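Local coordinates for protein MOSUB1, transcription cofactor (Magnaporthe oryzae, PDB 4AGH) that binds single-stranded DNA and probably acts as a transcription coactivator in the nucleus, at residues Asp92-Thr95 with Ala96-Ala100; Ala103-Ala106 with Glu107-Arg111. One frame throughout, in Å; residues are numbered along the deposited sequence.

Contact 1 of 2, residues Asp92-Thr95 with Ala96-Ala100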
loop_
_atom_site.group_PDB
_atom_site.type_symbol
_atom_site.label_atom_id
_atom_site.label_comp_id
_atom_site.label_asym_id
_atom_site.label_seq_id
_atom_site.Cartn_x
_atom_site.Cartn_y
_atom_site.Cartn_z
ATOM N N ASP A 92 6.807 9.853 -3.795
ATOM C CA ASP A 92 7.051 9.421 -5.176
ATOM C C ASP A 92 6.643 7.967 -5.393
ATOM O O ASP A 92 6.140 7.601 -6.459
ATOM C CB ASP A 92 8.522 9.610 -5.561
ATOM C CG ASP A 92 8.893 11.067 -5.787
ATOM O OD1 ASP A 92 7.985 11.919 -5.884
ATOM O OD2 ASP A 92 10.108 11.357 -5.881
ATOM N N GLN A 93 6.867 7.126 -4.389
ATOM C CA GLN A 93 6.445 5.726 -4.485
ATOM C C GLN A 93 4.930 5.648 -4.474
ATOM O O GLN A 93 4.327 4.871 -5.215
ATOM C CB GLN A 93 7.029 4.902 -3.330
ATOM C CG GLN A 93 8.524 4.658 -3.480
ATOM C CD GLN A 93 9.193 4.326 -2.161
ATOM O OE1 GLN A 93 8.522 4.095 -1.158
ATOM N NE2 GLN A 93 10.525 4.303 -2.160
ATOM N N TYR A 94 4.313 6.476 -3.639
ATOM C CA TYR A 94 2.858 6.500 -3.555
ATOM C C TYR A 94 2.242 6.976 -4.876
ATOM O O TYR A 94 1.280 6.369 -5.366
ATOM C CB TYR A 94 2.397 7.375 -2.390
ATOM C CG TYR A 94 0.906 7.603 -2.332
ATOM C CD1 TYR A 94 0.047 6.605 -1.886
ATOM C CD2 TYR A 94 0.360 8.822 -2.703
ATOM C CE1 TYR A 94 -1.314 6.810 -1.828
ATOM C CE2 TYR A 94 -1.006 9.042 -2.642
ATOM C CZ TYR A 94 -1.837 8.036 -2.204
ATOM O OH TYR A 94 -3.193 8.252 -2.146
ATOM N N THR A 95 2.801 8.027 -5.471
ATOM C CA THR A 95 2.270 8.500 -6.753
ATOM C C THR A 95 2.488 7.484 -7.887
ATOM O O THR A 95 1.653 7.360 -8.784
ATOM C CB THR A 95 2.801 9.899 -7.133
ATOM O OG1 THR A 95 4.223 9.858 -7.306
ATOM C CG2 THR A 95 2.456 10.901 -6.032
ATOM N N ALA A 96 3.600 6.753 -7.844
ATOM C CA ALA A 96 3.826 5.675 -8.814
ATOM C C ALA A 96 2.805 4.561 -8.626
ATOM O O ALA A 96 2.328 3.966 -9.591
ATOM C CB ALA A 96 5.244 5.127 -8.692
ATOM N N PHE A 97 2.479 4.267 -7.370
ATOM C CA PHE A 97 1.405 3.333 -7.062
ATOM C C PHE A 97 0.079 3.833 -7.645
ATOM O O PHE A 97 -0.648 3.081 -8.292
ATOM C CB PHE A 97 1.307 3.125 -5.551
ATOM C CG PHE A 97 0.112 2.332 -5.120
ATOM C CD1 PHE A 97 -0.032 1.008 -5.492
ATOM C CD2 PHE A 97 -0.878 2.919 -4.356
ATOM C CE1 PHE A 97 -1.130 0.271 -5.081
ATOM C CE2 PHE A 97 -1.981 2.193 -3.966
ATOM C CZ PHE A 97 -2.102 0.861 -4.323
ATOM N N LEU A 98 -0.220 5.115 -7.459
ATOM C CA LEU A 98 -1.452 5.657 -8.034
ATOM C C LEU A 98 -1.519 5.442 -9.548
ATOM O O LEU A 98 -2.587 5.175 -10.102
ATOM C CB LEU A 98 -1.575 7.158 -7.734
ATOM C CG LEU A 98 -1.771 7.540 -6.266
ATOM C CD1 LEU A 98 -1.993 9.055 -6.144
ATOM C CD2 LEU A 98 -2.951 6.778 -5.677
ATOM N N LYS A 99 -0.384 5.600 -10.221
ATOM C CA LYS A 99 -0.355 5.484 -11.675
ATOM C C LYS A 99 -0.583 4.039 -12.110
ATOM O O LYS A 99 -1.098 3.787 -13.204
ATOM C CB LYS A 99 0.968 6.001 -12.239
ATOM C CG LYS A 99 1.216 7.484 -11.993
ATOM C CD LYS A 99 2.325 8.020 -12.897
ATOM C CE LYS A 99 2.814 9.391 -12.435
ATOM N NZ LYS A 99 3.594 9.317 -11.165
ATOM N N ALA A 100 -0.214 3.095 -11.246
ATOM C CA ALA A 100 -0.395 1.665 -11.532
ATOM C C ALA A 100 -1.799 1.141 -11.206
ATOM O O ALA A 100 -2.182 0.068 -11.662
ATOM C CB ALA A 100 0.638 0.839 -10.769
#
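On the first turns of helix 91-110, Tyr94 and Leu98 pack one turn apart on the same side of the helix. Leu98 lies over one face of the phenol ring. Its CG is 4.2 Å from the ring centroid, in a CH-pi contact offset toward the rim. The two methyls of Leu98 divide the ring: CD1 reaches Tyr94 CE2 at 3.6 Å, while CD2 lies by the hydroxyl end, 3.8 Å from Tyr94 OH. The Tyr94 CG is anti to the backbone N (chi1 173°), which carries the ring to where Leu98 can lie on its face. The hydroxyl itself is bonded outside this turn, to Asn105 OD1 of the second subunit.

In the PC4 family a curved antiparallel sheet is followed by a long helix, and two such helices pair in the dimer. Here Tyr94 packs on Ile104 of the second subunit, and Phe97 meets its own counterpart there, ring to ring. Phe97 CB rests 3.2 Å from Tyr94 O, and that carbonyl lies at the edge of the Phe97 ring, near its plane.

Four regular i to i+4 bonds tie the segments together, among them Leu98 N to Tyr94 O at 2.9 Å. Lys99 runs alongside Thr95 on a more exposed side. Its CG is 3.2 Å from Thr95 O, and a bend at chi4 (71°) turns the amine back toward Thr95, with NZ 3.6 Å from Thr95 O. Ala96 CB packs on the preceding turn, 3.5 Å from Asp92 O. Near the start of the helix, Gln93 OE1 accepts hydrogen bonds from Thr90 N and from Arg55 NH1 of the second subunit.

Contact 2 of 2, residues Ala103-Ala106 with Glu107-Arg111; sequences AINA and ELRSR
Arg109 reaches back across Asn105 near the C-terminal end of helix 91-110, the helix that follows the sheet of this PC4-family protein. Backbone bonds are regular i to i+4 links, such as Arg109 N to Asn105 O at 2.9 Å.

Apolar contact is made by Ile104 and Leu108, which lie side by side and point the same way. Ile104 CG2 meets Leu108 CD1 at 4.0 Å. Both residues also pack on Tyr94 of the second subunit.

Asn105 and Arg109 are linked through water. The Arg109 chain runs extended from CG to NE, and a turn at chi4 (92°) swings NH1 to 3.8 Å from Asn105 CB. The amide and guanidinium planes are nearly perpendicular, 85° apart. The water accepts from Asn105 ND2 at 3.0 Å and from Arg109 NH2 at 2.9 Å. It lies in the guanidinium plane, at the edge. Arg109 NE is bonded to Ile115 O, and Asn105 OD1 to Tyr94 of the second subunit.

The charged pair is Glu107 with Arg111, whose NH1 also makes a salt bridge to Asp66 of the second subunit. Arg111 grips side-on, with two nitrogens on the single oxygen Glu107 OE2. Its NE comes to the anti lone pair at 2.7 Å, while NH2 meets OE2 from above the carboxylate plane.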
loop_
_atom_site.group_PDB
_atom_site.type_symbol
_atom_site.label_atom_id
_atom_site.label_comp_id
_atom_site.label_asym_id
_atom_site.label_seq_id
_atom_site.Cartn_x
_atom_site.Cartn_y
_atom_site.Cartn_z
ATOM N N ALA A 103 -4.189 -0.357 -13.856
ATOM C CA ALA A 103 -3.759 -1.669 -14.345
ATOM C C ALA A 103 -3.973 -2.754 -13.292
ATOM O O ALA A 103 -4.339 -3.890 -13.616
ATOM C CB ALA A 103 -2.296 -1.628 -14.777
ATOM N N ILE A 104 -3.730 -2.406 -12.034
ATOM C CA ILE A 104 -3.966 -3.326 -10.925
ATOM C C ILE A 104 -5.446 -3.660 -10.857
ATOM O O ILE A 104 -5.827 -4.827 -10.728
ATOM C CB ILE A 104 -3.552 -2.693 -9.587
ATOM C CG1 ILE A 104 -2.034 -2.531 -9.543
ATOM C CG2 ILE A 104 -4.050 -3.547 -8.414
ATOM C CD1 ILE A 104 -1.573 -1.567 -8.447
ATOM N N ASN A 105 -6.279 -2.628 -10.964
ATOM C CA ASN A 105 -7.728 -2.814 -10.955
ATOM C C ASN A 105 -8.191 -3.714 -12.099
ATOM O O ASN A 105 -9.053 -4.567 -11.902
ATOM C CB ASN A 105 -8.478 -1.474 -11.025
ATOM C CG ASN A 105 -8.333 -0.650 -9.762
ATOM O OD1 ASN A 105 -7.771 -1.109 -8.766
ATOM N ND2 ASN A 105 -8.847 0.576 -9.797
ATOM N N ALA A 106 -7.624 -3.517 -13.286
ATOM C CA ALA A 106 -8.030 -4.320 -14.445
ATOM C C ALA A 106 -7.685 -5.787 -14.217
ATOM O O ALA A 106 -8.445 -6.687 -14.586
ATOM C CB ALA A 106 -7.377 -3.811 -15.719
ATOM N N GLU A 107 -6.521 -6.033 -13.625
ATOM C CA GLU A 107 -6.113 -7.399 -13.320
ATOM C C GLU A 107 -7.075 -8.027 -12.306
ATOM O O GLU A 107 -7.478 -9.184 -12.449
ATOM C CB GLU A 107 -4.684 -7.425 -12.763
ATOM C CG GLU A 107 -4.247 -8.814 -12.293
ATOM C CD GLU A 107 -3.917 -9.778 -13.431
ATOM O OE1 GLU A 107 -3.546 -9.328 -14.535
ATOM O OE2 GLU A 107 -4.025 -10.998 -13.214
ATOM N N LEU A 108 -7.451 -7.263 -11.286
ATOM C CA LEU A 108 -8.391 -7.767 -10.275
ATOM C C LEU A 108 -9.790 -8.032 -10.863
ATOM O O LEU A 108 -10.445 -9.009 -10.493
ATOM C CB LEU A 108 -8.468 -6.815 -9.072
ATOM C CG LEU A 108 -7.201 -6.751 -8.207
ATOM C CD1 LEU A 108 -7.305 -5.611 -7.181
ATOM C CD2 LEU A 108 -6.987 -8.083 -7.486
ATOM N N ARG A 109 -10.235 -7.176 -11.777
ATOM C CA ARG A 109 -11.510 -7.401 -12.464
ATOM C C ARG A 109 -11.463 -8.680 -13.302
ATOM O O ARG A 109 -12.426 -9.452 -13.325
ATOM C CB ARG A 109 -11.916 -6.197 -13.323
ATOM C CG ARG A 109 -12.299 -4.966 -12.497
ATOM C CD ARG A 109 -13.012 -3.911 -13.341
ATOM N NE ARG A 109 -12.982 -2.621 -12.664
ATOM C CZ ARG A 109 -12.035 -1.710 -12.855
ATOM N NH1 ARG A 109 -11.057 -1.939 -13.728
ATOM N NH2 ARG A 109 -12.072 -0.569 -12.187
ATOM N N SER A 110 -10.340 -8.912 -13.979
ATOM C CA SER A 110 -10.166 -10.161 -14.712
ATOM C C SER A 110 -10.315 -11.356 -13.766
ATOM O O SER A 110 -10.904 -12.375 -14.119
ATOM C CB SER A 110 -8.802 -10.207 -15.408
ATOM O OG SER A 110 -8.684 -11.378 -16.196
ATOM N N ARG A 111 -9.794 -11.217 -12.551
ATOM C CA ARG A 111 -9.860 -12.292 -11.562
ATOM C C ARG A 111 -11.214 -12.406 -10.866
ATOM O O ARG A 111 -11.393 -13.229 -9.961
ATOM C CB ARG A 111 -8.745 -12.123 -10.526
ATOM C CG ARG A 111 -7.379 -12.214 -11.166
ATOM C CD ARG A 111 -6.266 -11.896 -10.190
ATOM N NE ARG A 111 -4.977 -11.948 -10.861
ATOM C CZ ARG A 111 -3.957 -12.697 -10.460
ATOM N NH1 ARG A 111 -4.069 -13.439 -9.366
ATOM N NH2 ARG A 111 -2.824 -12.681 -11.145
HETATM O O HOH W 1 -9.947 1.433 -12.459
#

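Overall arrangement
Both contacts lie on helix 91-110, which follows the last strand of the antiparallel sheet, 86-90. They come in series along the chain: contact 1 starts at the sheet end of the helix and contact 2 reaches its C-terminal end. Their centres are about 17 Å apart. The two touch through Phe97 CE1 and Ile104 CD1, which pack at 3.9 Å. Each also touches the second subunit. A hydrogen bond joins contact 1 of one subunit to contact 2 of the other, so the first turns of the helix face the C-terminal half of its partner in the second subunit. This is consistent with the helix serving as a dimerisation element, as in PC4.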